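Local coordinates for flagellar hook-associated protein 2 (Helicobacter pylori, PDB 6IWY), which caps the tip of the growing flagellar filament, helping flagellin monomers polymerise there and keeping exported subunits from leaking away, at residues V153-K158 with Q192-D197. Sequence-based numbering, arbitrary orientation.
Sequences VSLNLK and QALEND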
loop_
_atom_site.group_PDB
_atom_site.type_symbol
_atom_site.label_atom_id
_atom_site.label_comp_id
_atom_site.label_asym_id
_atom_site.label_seq_id
_atom_site.Cartn_x
_atom_site.Cartn_y
_atom_site.Cartn_z
ATOM N N VAL A 153 -22.663 -8.298 4.147
ATOM C CA VAL A 153 -21.308 -7.893 3.861
ATOM C C VAL A 153 -21.385 -6.643 3.014
ATOM O O VAL A 153 -22.105 -6.629 2.030
ATOM C CB VAL A 153 -20.525 -8.976 3.069
ATOM C CG1 VAL A 153 -19.259 -8.368 2.368
ATOM C CG2 VAL A 153 -20.110 -10.134 3.994
ATOM N N SER A 154 -20.641 -5.600 3.387
ATOM C CA SER A 154 -20.481 -4.423 2.521
ATOM C C SER A 154 -19.070 -3.870 2.617
ATOM O O SER A 154 -18.425 -3.988 3.642
ATOM C CB SER A 154 -21.472 -3.327 2.868
ATOM O OG SER A 154 -21.040 -2.600 3.986
ATOM N N LEU A 155 -18.623 -3.294 1.508
ATOM C CA LEU A 155 -17.299 -2.713 1.360
ATOM C C LEU A 155 -17.424 -1.208 1.531
ATOM O O LEU A 155 -18.158 -0.553 0.758
ATOM C CB LEU A 155 -16.774 -2.955 -0.061
ATOM C CG LEU A 155 -15.888 -4.149 -0.308
ATOM C CD1 LEU A 155 -15.710 -4.310 -1.772
ATOM C CD2 LEU A 155 -14.548 -3.860 0.384
ATOM N N ASN A 156 -16.696 -0.661 2.498
ATOM C CA ASN A 156 -16.615 0.777 2.691
ATOM C C ASN A 156 -15.289 1.306 2.182
ATOM O O ASN A 156 -14.235 1.005 2.752
ATOM C CB ASN A 156 -16.737 1.118 4.147
ATOM C CG ASN A 156 -17.843 2.048 4.404
ATOM O OD1 ASN A 156 -19.013 1.612 4.507
ATOM N ND2 ASN A 156 -17.535 3.337 4.507
ATOM N N LEU A 157 -15.360 2.089 1.100
ATOM C CA LEU A 157 -14.211 2.651 0.432
ATOM C C LEU A 157 -14.449 4.121 0.224
ATOM O O LEU A 157 -15.611 4.574 0.245
ATOM C CB LEU A 157 -14.041 2.007 -0.928
ATOM C CG LEU A 157 -13.633 0.541 -0.919
ATOM C CD1 LEU A 157 -14.245 -0.211 -2.118
ATOM C CD2 LEU A 157 -12.147 0.484 -0.977
ATOM N N LYS A 158 -13.348 4.848 -0.008
ATOM C CA LYS A 158 -13.394 6.254 -0.360
ATOM C C LYS A 158 -13.727 6.397 -1.836
ATOM O O LYS A 158 -13.091 5.795 -2.668
ATOM C CB LYS A 158 -12.051 6.922 -0.079
ATOM C CG LYS A 158 -12.138 8.415 -0.098
ATOM C CD LYS A 158 -10.843 9.089 0.320
ATOM C CE LYS A 158 -9.793 9.133 -0.798
ATOM N NZ LYS A 158 -9.025 10.410 -0.705
ATOM N N GLN A 192 -17.907 -6.634 -9.536
ATOM C CA GLN A 192 -19.160 -6.267 -10.219
ATOM C C GLN A 192 -19.855 -5.140 -9.484
ATOM O O GLN A 192 -20.383 -4.235 -10.091
ATOM C CB GLN A 192 -20.102 -7.466 -10.352
ATOM C CG GLN A 192 -19.770 -8.386 -11.514
ATOM C CD GLN A 192 -20.806 -9.498 -11.738
ATOM O OE1 GLN A 192 -22.001 -9.305 -11.513
ATOM N NE2 GLN A 192 -20.348 -10.658 -12.206
ATOM N N ALA A 193 -19.825 -5.187 -8.167
ATOM C CA ALA A 193 -20.481 -4.168 -7.374
ATOM C C ALA A 193 -19.797 -2.825 -7.630
ATOM O O ALA A 193 -20.439 -1.824 -7.964
ATOM C CB ALA A 193 -20.446 -4.524 -5.887
ATOM N N LEU A 194 -18.480 -2.818 -7.497
ATOM C CA LEU A 194 -17.740 -1.600 -7.684
ATOM C C LEU A 194 -17.909 -1.039 -9.096
ATOM O O LEU A 194 -18.033 0.168 -9.269
ATOM C CB LEU A 194 -16.283 -1.819 -7.293
ATOM C CG LEU A 194 -16.081 -1.819 -5.778
ATOM C CD1 LEU A 194 -14.685 -2.283 -5.365
ATOM C CD2 LEU A 194 -16.319 -0.461 -5.279
ATOM N N GLU A 195 -17.979 -1.902 -10.096
ATOM C CA GLU A 195 -18.147 -1.435 -11.470
ATOM C C GLU A 195 -19.554 -0.908 -11.698
ATOM O O GLU A 195 -19.781 -0.099 -12.593
ATOM C CB GLU A 195 -17.849 -2.556 -12.459
ATOM C CG GLU A 195 -16.392 -2.941 -12.516
ATOM C CD GLU A 195 -16.125 -4.295 -13.202
ATOM O OE1 GLU A 195 -17.098 -5.003 -13.553
ATOM O OE2 GLU A 195 -14.924 -4.652 -13.390
ATOM N N ASN A 196 -20.504 -1.359 -10.889
ATOM C CA ASN A 196 -21.887 -0.965 -11.059
ATOM C C ASN A 196 -22.295 0.259 -10.257
ATOM O O ASN A 196 -23.424 0.735 -10.405
ATOM C CB ASN A 196 -22.801 -2.142 -10.715
ATOM C CG ASN A 196 -22.880 -3.162 -11.845
ATOM O OD1 ASN A 196 -22.996 -2.790 -13.026
ATOM N ND2 ASN A 196 -22.813 -4.446 -11.497
ATOM N N ASP A 197 -21.384 0.771 -9.425
ATOM C CA ASP A 197 -21.656 1.946 -8.569
ATOM C C ASP A 197 -20.994 3.202 -9.191
ATOM O O ASP A 197 -19.837 3.161 -9.562
ATOM C CB ASP A 197 -21.160 1.673 -7.130
ATOM C CG ASP A 197 -21.520 2.790 -6.112
ATOM O OD1 ASP A 197 -21.345 4.013 -6.400
ATOM O OD2 ASP A 197 -21.927 2.440 -4.976
#
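L194, near the C-terminal end of helix 179-196, meets strand 154-158 through both of its methyls, and L157 answers with just one. CD1 of L157 lies 3.8 Å from CD2 of L194 and 3.9 Å from its CD1, facing the fork of the helix leucine, and the two side chains cross at about a right angle. L155, two residues back on the same strand face, adds a looser touch, its CD1 4.3 Å from CD1 of L194. In both L157 (chi1 -68°) and L194 (chi1 -77°), CG stands anti to the carbonyl carbon, beside the backbone N; from there the methyls of the two side chains meet. At this end of the helix the packing on the sheet rests on apolar methyl contacts between buried leucines, and the nearest CA atoms, of L155 and L194, stay 9.1 Å apart. In this alpha/beta portion of the crystallised FliD fragment, the antiparallel sheet runs 141-143, 164-173, 154-158, 230-233; the backbones of L155 and V167, and of L157 and H165, are hydrogen-bonded. Around the leucines the apolar layer widens: F200 and I209 each touch both L157 and L194, I211, like I209 on strand 209-214, touches L194, and I169 packs on L155. On the alternate strand positions, S154 OG hydrogen-bonds E166 and N156 leans on M164 and E231.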